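Local structure of septation protein imp2 (Schizosaccharomyces pombe, 5C1F) at residues L261-I264 with D265-T269; E73-Q76 with V77-A80; E81-N84 with M85-S88. The protein links the cytokinetic cytoskeleton to membranes through its phospholipid-binding F-BAR domain, the part described here, is required for normal septation and takes part in medial ring disassembly. All blocks are in the same frame, centred on the assembly; numbering follows the deposited sequence.

Contact 1: residues L261-I264 with D265-T269; sequences LEFI and DAKST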
ATOM      1  N   LEU A 261     -36.861  11.491  -0.103  1.00 31.74           N
ATOM      2  CA  LEU A 261     -37.686  12.650   0.210  1.00 28.60           C
ATOM      3  C   LEU A 261     -37.053  13.938  -0.321  1.00 26.30           C
ATOM      4  O   LEU A 261     -37.702  14.717  -1.017  1.00 27.61           O
ATOM      5  CB  LEU A 261     -37.904  12.746   1.726  1.00 32.50           C
ATOM      6  CG  LEU A 261     -38.916  13.743   2.300  1.00 37.96           C
ATOM      7  CD1 LEU A 261     -39.481  13.206   3.607  1.00 36.13           C
ATOM      8  CD2 LEU A 261     -38.294  15.117   2.526  1.00 41.73           C
ATOM      9  N   GLU A 262     -35.785  14.156   0.009  1.00 22.14           N
ATOM     10  CA  GLU A 262     -35.084  15.357  -0.434  1.00 23.80           C
ATOM     11  C   GLU A 262     -34.889  15.372  -1.948  1.00 22.68           C
ATOM     12  O   GLU A 262     -34.879  16.435  -2.575  1.00 22.72           O
ATOM     13  CB  GLU A 262     -33.733  15.474   0.266  1.00 24.66           C
ATOM     14  CG  GLU A 262     -33.829  15.639   1.770  1.00 29.09           C
ATOM     15  CD  GLU A 262     -32.471  15.823   2.411  1.00 36.86           C
ATOM     16  OE1 GLU A 262     -31.464  15.827   1.670  1.00 37.33           O
ATOM     17  OE2 GLU A 262     -32.409  15.963   3.650  1.00 35.87           O
ATOM     18  N   PHE A 263     -34.722  14.189  -2.529  1.00 21.03           N
ATOM     19  CA  PHE A 263     -34.615  14.066  -3.974  1.00 28.18           C
ATOM     20  C   PHE A 263     -35.906  14.549  -4.620  1.00 32.65           C
ATOM     21  O   PHE A 263     -35.881  15.312  -5.586  1.00 37.18           O
ATOM     22  CB  PHE A 263     -34.318  12.619  -4.374  1.00 30.83           C
ATOM     23  CG  PHE A 263     -34.262  12.394  -5.860  1.00 34.24           C
ATOM     24  CD1 PHE A 263     -33.089  12.615  -6.563  1.00 37.62           C
ATOM     25  CD2 PHE A 263     -35.377  11.946  -6.551  1.00 31.41           C
ATOM     26  CE1 PHE A 263     -33.032  12.403  -7.928  1.00 36.64           C
ATOM     27  CE2 PHE A 263     -35.326  11.734  -7.917  1.00 35.62           C
ATOM     28  CZ  PHE A 263     -34.152  11.962  -8.605  1.00 38.30           C
ATOM     29  N   ILE A 264     -37.032  14.108  -4.067  1.00 30.07           N
ATOM     30  CA  ILE A 264     -38.341  14.495  -4.575  1.00 33.17           C
ATOM     31  C   ILE A 264     -38.517  16.012  -4.534  1.00 32.05           C
ATOM     32  O   ILE A 264     -38.930  16.616  -5.522  1.00 38.29           O
ATOM     33  CB  ILE A 264     -39.474  13.804  -3.780  1.00 22.60           C
ATOM     34  CG1 ILE A 264     -39.489  12.306  -4.091  1.00 38.10           C
ATOM     35  CG2 ILE A 264     -40.822  14.415  -4.116  1.00 25.64           C
ATOM     36  CD1 ILE A 264     -40.508  11.514  -3.299  1.00 22.43           C
ATOM     37  N   ASP A 265     -38.172  16.628  -3.406  1.00 32.61           N
ATOM     38  CA  ASP A 265     -38.321  18.074  -3.245  1.00 35.60           C
ATOM     39  C   ASP A 265     -37.480  18.877  -4.235  1.00 36.73           C
ATOM     40  O   ASP A 265     -37.870  19.970  -4.644  1.00 43.55           O
ATOM     41  CB  ASP A 265     -37.959  18.487  -1.816  1.00 36.10           C
ATOM     42  CG  ASP A 265     -39.005  18.063  -0.804  1.00 41.22           C
ATOM     43  OD1 ASP A 265     -40.206  18.075  -1.151  1.00 46.58           O
ATOM     44  OD2 ASP A 265     -38.629  17.720   0.337  1.00 41.42           O
ATOM     45  N   ALA A 266     -36.333  18.327  -4.624  1.00 33.59           N
ATOM     46  CA  ALA A 266     -35.390  19.043  -5.480  1.00 33.25           C
ATOM     47  C   ALA A 266     -35.600  18.754  -6.964  1.00 39.64           C
ATOM     48  O   ALA A 266     -35.208  19.548  -7.818  1.00 44.77           O
ATOM     49  CB  ALA A 266     -33.959  18.700  -5.080  1.00 23.74           C
ATOM     50  N   LYS A 267     -36.217  17.619  -7.273  1.00 39.42           N
ATOM     51  CA  LYS A 267     -36.343  17.191  -8.662  1.00 36.38           C
ATOM     52  C   LYS A 267     -37.789  17.177  -9.153  1.00 36.67           C
ATOM     53  O   LYS A 267     -38.047  16.876 -10.319  1.00 37.32           O
ATOM     54  CB  LYS A 267     -35.724  15.803  -8.839  1.00 35.08           C
ATOM     55  CG  LYS A 267     -34.264  15.715  -8.414  1.00 37.77           C
ATOM     56  CD  LYS A 267     -33.383  16.628  -9.253  1.00 37.97           C
ATOM     57  CE  LYS A 267     -31.909  16.397  -8.954  1.00 39.24           C
ATOM     58  NZ  LYS A 267     -31.034  17.248  -9.807  1.00 41.13           N
ATOM     59  N   SER A 268     -38.721  17.506  -8.262  1.00 34.70           N
ATOM     60  CA  SER A 268     -40.144  17.509  -8.596  1.00 35.42           C
ATOM     61  C   SER A 268     -40.436  18.405  -9.792  1.00 35.85           C
ATOM     62  O   SER A 268     -39.832  19.467  -9.942  1.00 33.97           O
ATOM     63  CB  SER A 268     -40.980  17.960  -7.398  1.00 36.04           C
ATOM     64  OG  SER A 268     -42.363  17.835  -7.670  1.00 39.54           O
ATOM     65  N   THR A 269     -41.361  17.969 -10.640  1.00 35.03           N
ATOM     66  CA  THR A 269     -41.719  18.720 -11.838  1.00 32.80           C
ATOM     67  C   THR A 269     -43.141  19.265 -11.752  1.00 34.37           C
ATOM     68  O   THR A 269     -43.578  20.019 -12.622  1.00 38.26           O
ATOM     69  CB  THR A 269     -41.599  17.854 -13.099  1.00 33.21           C
ATOM     70  OG1 THR A 269     -42.434  16.699 -12.961  1.00 32.97           O
ATOM     71  CG2 THR A 269     -40.163  17.407 -13.303  1.00 34.01           C
TER
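Asp265 and Leu261 lie side by side one helical turn apart, the carboxylate and the isobutyl group pointing the same way. Carboxylate atom OD2 of Asp265 comes within 3.4 Å of methyl CD2 of Leu261. The other oxygen, OD1, forms a salt bridge with Lys6 of the second subunit, whose side chain also packs on Leu261, so the acid is held from across the dimer. The backbone joins the same two residues: Asp265 N donates to Leu261 O over 3.1 Å. Ile264 fits against Phe8 of the second subunit, while its carbonyl faces the end of the helix. These turns close helix 256-267, the short helix that follows the long helices of the F-BAR domain. The bonding weakens at the end: Lys267 N bonds to Phe263 O at 2.9 Å, but Ile264 O takes only weak bonds, from Lys267 N and from the N of Ser268, the first residue to leave helical geometry. The hydroxyl of Ser268 bonds instead to the carbonyl of Tyr11 of the second subunit. Phe263 carries its ring anti to the backbone N (chi1 177°), which swings it toward the helix end, where Lys267 crosses it at about a right angle. Lys267 CG sits over one ring face in a CH-pi contact, 3.7 Å from the centroid of the Phe263 ring and 18° off its normal. With an alanine in place of Phe263, CG of Lys267 would probably lose the ring face it rests on, and Arg26 of the second subunit its packing partner.

Contact 2: residues E73-Q76 with V77-A80; sequences ESVQ and VMKA
The two methyl branches of Val77 are placed by its first torsion: CG1 is anti to the backbone N (chi1 165°), which leaves CG2 beside that nitrogen and 3.3 Å from Glu73 O. The same carbonyl receives the Val77 amide, Val77 N to Glu73 O being 2.7 Å at an N-H...O angle of 165°, so one methyl leans against an oxygen already held by a straight bond. Met78 also has CG anti to its N (chi1 -171°), but its chain then bends at both later torsions, bringing CE back to 4.5 Å from Val75 CG1, a loose apolar approach. At its root, Met78 CB rests 3.2 Å from Ser74 O, the acceptor of the Met78 amide. All of this is regular i to i+4 helix near the start of helix 69-155, a long helix of the F-BAR dimer. Val75 and Met78 face Leu37 and Tyr41 of the second subunit, whereas Val77 turns to Asn250 on helix 162-252 of its own chain. Ser74 OG hydrogen-bonds to Asn250 and to the carbonyl of Cys70, whose disulfide to Cys254 lies close by. Lys79 bends at its last two torsions and delivers NZ to the carbonyl of Ser59.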
ATOM      1  N   GLU A  73     -22.803  12.850   0.143  1.00 22.81           N
ATOM      2  CA  GLU A  73     -21.908  13.161   1.252  1.00 27.74           C
ATOM      3  C   GLU A  73     -21.033  11.965   1.599  1.00 27.51           C
ATOM      4  O   GLU A  73     -19.843  12.113   1.870  1.00 30.02           O
ATOM      5  CB  GLU A  73     -22.702  13.606   2.483  1.00 30.19           C
ATOM      6  CG  GLU A  73     -23.361  14.968   2.323  1.00 43.63           C
ATOM      7  CD  GLU A  73     -24.163  15.388   3.544  1.00 53.70           C
ATOM      8  OE1 GLU A  73     -24.378  14.543   4.441  1.00 57.62           O
ATOM      9  OE2 GLU A  73     -24.577  16.566   3.605  1.00 52.12           O
ATOM     10  N   SER A  74     -21.631  10.779   1.581  1.00 24.24           N
ATOM     11  CA  SER A  74     -20.907   9.553   1.884  1.00 23.76           C
ATOM     12  C   SER A  74     -19.766   9.312   0.901  1.00 25.43           C
ATOM     13  O   SER A  74     -18.680   8.893   1.293  1.00 20.81           O
ATOM     14  CB  SER A  74     -21.859   8.358   1.884  1.00 28.81           C
ATOM     15  OG  SER A  74     -22.788   8.459   2.949  1.00 32.58           O
ATOM     16  N   VAL A  75     -20.013   9.581  -0.377  1.00 18.23           N
ATOM     17  CA  VAL A  75     -18.968   9.445  -1.381  1.00 17.97           C
ATOM     18  C   VAL A  75     -17.858  10.460  -1.106  1.00 27.28           C
ATOM     19  O   VAL A  75     -16.671  10.166  -1.264  1.00 27.43           O
ATOM     20  CB  VAL A  75     -19.522   9.637  -2.806  1.00 18.76           C
ATOM     21  CG1 VAL A  75     -18.411   9.530  -3.830  1.00 18.18           C
ATOM     22  CG2 VAL A  75     -20.610   8.607  -3.092  1.00 20.17           C
ATOM     23  N   GLN A  76     -18.247  11.651  -0.670  1.00 21.60           N
ATOM     24  CA  GLN A  76     -17.266  12.675  -0.345  1.00 26.46           C
ATOM     25  C   GLN A  76     -16.466  12.296   0.897  1.00 25.17           C
ATOM     26  O   GLN A  76     -15.244  12.439   0.924  1.00 24.24           O
ATOM     27  CB  GLN A  76     -17.948  14.026  -0.155  1.00 19.70           C
ATOM     28  CG  GLN A  76     -18.452  14.613  -1.454  1.00 29.59           C
ATOM     29  CD  GLN A  76     -19.101  15.968  -1.276  1.00 33.82           C
ATOM     30  OE1 GLN A  76     -19.383  16.396  -0.155  1.00 38.53           O
ATOM     31  NE2 GLN A  76     -19.343  16.654  -2.386  1.00 30.76           N
ATOM     32  N   VAL A  77     -17.162  11.808   1.919  1.00 18.75           N
ATOM     33  CA  VAL A  77     -16.513  11.332   3.133  1.00 18.72           C
ATOM     34  C   VAL A  77     -15.575  10.172   2.816  1.00 28.53           C
ATOM     35  O   VAL A  77     -14.451  10.110   3.317  1.00 25.46           O
ATOM     36  CB  VAL A  77     -17.552  10.898   4.188  1.00 19.09           C
ATOM     37  CG1 VAL A  77     -16.900  10.075   5.288  1.00 19.08           C
ATOM     38  CG2 VAL A  77     -18.250  12.121   4.773  1.00 19.97           C
ATOM     39  N   MET A  78     -16.034   9.266   1.961  1.00 17.69           N
ATOM     40  CA  MET A  78     -15.227   8.123   1.553  1.00 22.25           C
ATOM     41  C   MET A  78     -13.957   8.571   0.832  1.00 22.89           C
ATOM     42  O   MET A  78     -12.873   8.037   1.073  1.00 23.28           O
ATOM     43  CB  MET A  78     -16.048   7.190   0.662  1.00 22.53           C
ATOM     44  CG  MET A  78     -15.382   5.863   0.347  1.00 35.33           C
ATOM     45  SD  MET A  78     -14.447   5.914  -1.184  1.00 35.79           S
ATOM     46  CE  MET A  78     -15.766   6.205  -2.364  1.00 28.77           C
ATOM     47  N   LYS A  79     -14.094   9.567  -0.037  1.00 17.40           N
ATOM     48  CA  LYS A  79     -12.955  10.078  -0.792  1.00 17.56           C
ATOM     49  C   LYS A  79     -11.996  10.834   0.116  1.00 17.78           C
ATOM     50  O   LYS A  79     -10.781  10.753  -0.047  1.00 27.58           O
ATOM     51  CB  LYS A  79     -13.429  10.981  -1.930  1.00 27.71           C
ATOM     52  CG  LYS A  79     -12.471  11.039  -3.100  1.00 38.99           C
ATOM     53  CD  LYS A  79     -13.157  11.562  -4.356  1.00 43.90           C
ATOM     54  CE  LYS A  79     -13.727  12.950  -4.121  1.00 45.06           C
ATOM     55  NZ  LYS A  79     -12.618  13.900  -3.814  1.00 49.41           N
ATOM     56  N   ALA A  80     -12.547  11.565   1.076  1.00 18.12           N
ATOM     57  CA  ALA A  80     -11.732  12.264   2.059  1.00 20.15           C
ATOM     58  C   ALA A  80     -10.993  11.283   2.964  1.00 24.14           C
ATOM     59  O   ALA A  80      -9.871  11.553   3.392  1.00 18.30           O
ATOM     60  CB  ALA A  80     -12.593  13.201   2.892  1.00 19.20           C
TER

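Contact 3: residues E81-N84 with M85-S88; sequences EVDN and MAKS
Lys87 reaches back one turn between Asp83 and Asn84, and its extended chain brings NZ to a weak polar contact. This is a hydrogen bond to Asn84 OD1, 3.3 Å from Lys87 NZ, the two side chains running alongside each other. Asp83 is approached by the methylene CE, 3.5 Å from Asp83 OD2, while NZ stays 4.0 Å from that oxygen, beyond a salt bridge. Asp83 has a firmer partner in Arg60, which forms a salt bridge with OD1. The amide end of Asn84 is directed at Glu81: ND2 donates to Glu81 OE1 over 3.0 Å, almost straight at 175°, in the Asn84 amide plane but meeting the carboxylate from above its own plane. Glu81 OE2 pairs with Arg246 of helix 162-252. Backbone bonds from each amide of 85-88 to the carbonyl four residues earlier underlie these groups. Met85 folds back along the helix, its CG anti to the carbonyl carbon (chi1 -73°) and its last torsion bent (chi3 -111°), which puts CE 3.5 Å from Glu81 O. The apolar contact is Met85 CE to Val82 CG2 at 4.3 Å. Both side chains also pack on Met55 and on the second subunit. The buried Glu81 carboxylate, engaged by Arg246 and Asn84, is thus likely to remain ionised.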
ATOM      1  N   GLU A  81     -11.615  10.144   3.255  1.00 17.69           N
ATOM      2  CA  GLU A  81     -10.997   9.180   4.156  1.00 17.47           C
ATOM      3  C   GLU A  81      -9.978   8.309   3.431  1.00 22.05           C
ATOM      4  O   GLU A  81      -9.016   7.837   4.040  1.00 20.16           O
ATOM      5  CB  GLU A  81     -12.058   8.312   4.843  1.00 17.49           C
ATOM      6  CG  GLU A  81     -12.885   9.054   5.899  1.00 18.19           C
ATOM      7  CD  GLU A  81     -12.045   9.629   7.043  1.00 25.46           C
ATOM      8  OE1 GLU A  81     -10.857   9.263   7.179  1.00 22.37           O
ATOM      9  OE2 GLU A  81     -12.580  10.454   7.816  1.00 27.51           O
ATOM     10  N   VAL A  82     -10.183   8.102   2.132  1.00 20.67           N
ATOM     11  CA  VAL A  82      -9.174   7.447   1.308  1.00 16.61           C
ATOM     12  C   VAL A  82      -7.950   8.362   1.222  1.00 33.33           C
ATOM     13  O   VAL A  82      -6.806   7.894   1.217  1.00 16.80           O
ATOM     14  CB  VAL A  82      -9.718   7.112  -0.101  1.00 16.63           C
ATOM     15  CG1 VAL A  82      -8.586   6.817  -1.076  1.00 16.76           C
ATOM     16  CG2 VAL A  82     -10.685   5.937  -0.027  1.00 16.46           C
ATOM     17  N   ASP A  83      -8.199   9.669   1.190  1.00 17.35           N
ATOM     18  CA  ASP A  83      -7.128  10.661   1.205  1.00 17.87           C
ATOM     19  C   ASP A  83      -6.380  10.620   2.535  1.00 24.88           C
ATOM     20  O   ASP A  83      -5.153  10.717   2.566  1.00 23.13           O
ATOM     21  CB  ASP A  83      -7.688  12.062   0.951  1.00 29.43           C
ATOM     22  CG  ASP A  83      -6.610  13.066   0.573  1.00 33.46           C
ATOM     23  OD1 ASP A  83      -5.513  12.645   0.148  1.00 34.17           O
ATOM     24  OD2 ASP A  83      -6.869  14.282   0.690  1.00 34.30           O
ATOM     25  N   ASN A  84      -7.118  10.468   3.633  1.00 18.89           N
ATOM     26  CA  ASN A  84      -6.497  10.354   4.950  1.00 19.41           C
ATOM     27  C   ASN A  84      -5.629   9.106   5.049  1.00 19.28           C
ATOM     28  O   ASN A  84      -4.593   9.102   5.708  1.00 18.47           O
ATOM     29  CB  ASN A  84      -7.556  10.343   6.052  1.00 18.26           C
ATOM     30  CG  ASN A  84      -8.090  11.724   6.356  1.00 29.83           C
ATOM     31  OD1 ASN A  84      -7.405  12.727   6.138  1.00 28.48           O
ATOM     32  ND2 ASN A  84      -9.316  11.788   6.864  1.00 25.75           N
ATOM     33  N   MET A  85      -6.060   8.045   4.382  1.00 22.50           N
ATOM     34  CA  MET A  85      -5.275   6.825   4.345  1.00 22.87           C
ATOM     35  C   MET A  85      -3.997   7.042   3.534  1.00 22.50           C
ATOM     36  O   MET A  85      -2.932   6.556   3.907  1.00 22.77           O
ATOM     37  CB  MET A  85      -6.105   5.675   3.776  1.00 16.33           C
ATOM     38  CG  MET A  85      -7.169   5.168   4.744  1.00 27.20           C
ATOM     39  SD  MET A  85      -8.078   3.731   4.139  1.00 23.46           S
ATOM     40  CE  MET A  85      -9.691   4.444   3.849  1.00 16.42           C
ATOM     41  N   ALA A  86      -4.106   7.793   2.442  1.00 17.52           N
ATOM     42  CA  ALA A  86      -2.945   8.144   1.629  1.00 17.27           C
ATOM     43  C   ALA A  86      -1.918   8.939   2.434  1.00 17.69           C
ATOM     44  O   ALA A  86      -0.730   8.621   2.418  1.00 25.77           O
ATOM     45  CB  ALA A  86      -3.374   8.935   0.397  1.00 17.71           C
ATOM     46  N   LYS A  87      -2.386   9.973   3.131  1.00 18.07           N
ATOM     47  CA  LYS A  87      -1.527  10.814   3.965  1.00 21.48           C
ATOM     48  C   LYS A  87      -0.777   9.993   5.005  1.00 29.75           C
ATOM     49  O   LYS A  87       0.408  10.218   5.258  1.00 28.15           O
ATOM     50  CB  LYS A  87      -2.346  11.891   4.680  1.00 19.25           C
ATOM     51  CG  LYS A  87      -3.128  12.813   3.773  1.00 24.89           C
ATOM     52  CD  LYS A  87      -4.076  13.683   4.591  1.00 27.63           C
ATOM     53  CE  LYS A  87      -5.027  14.470   3.707  1.00 29.92           C
ATOM     54  NZ  LYS A  87      -5.996  15.266   4.510  1.00 38.07           N
ATOM     55  N   SER A  88      -1.489   9.052   5.617  1.00 17.89           N
ATOM     56  CA  SER A  88      -0.904   8.180   6.622  1.00 17.74           C
ATOM     57  C   SER A  88       0.183   7.314   5.998  1.00 33.24           C
ATOM     58  O   SER A  88       1.306   7.261   6.497  1.00 17.64           O
ATOM     59  CB  SER A  88      -1.982   7.308   7.271  1.00 22.66           C
ATOM     60  OG  SER A  88      -1.414   6.340   8.140  1.00 20.17           O
TER

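In the fold
Along the chain the contacts run in series, none nesting in or crossing another. Contacts 2 and 3 follow directly on each other near the start of helix 69-155, their centres about 12 Å apart, and each closes only local helical turns. Together they give this helix faces toward helix 162-252 and the second subunit; both also reach helix 18-59, contact 2 at its end. The chain then runs out along 69-155 and back along 162-252, so contact 1, at the end of helix 256-267, returns to the same side of the chain's centre, its centre about 22 Å from that of contact 2. All three meet the second subunit, contact 1 by packing on the N-terminal segment of that subunit and the start of its helix 18-59.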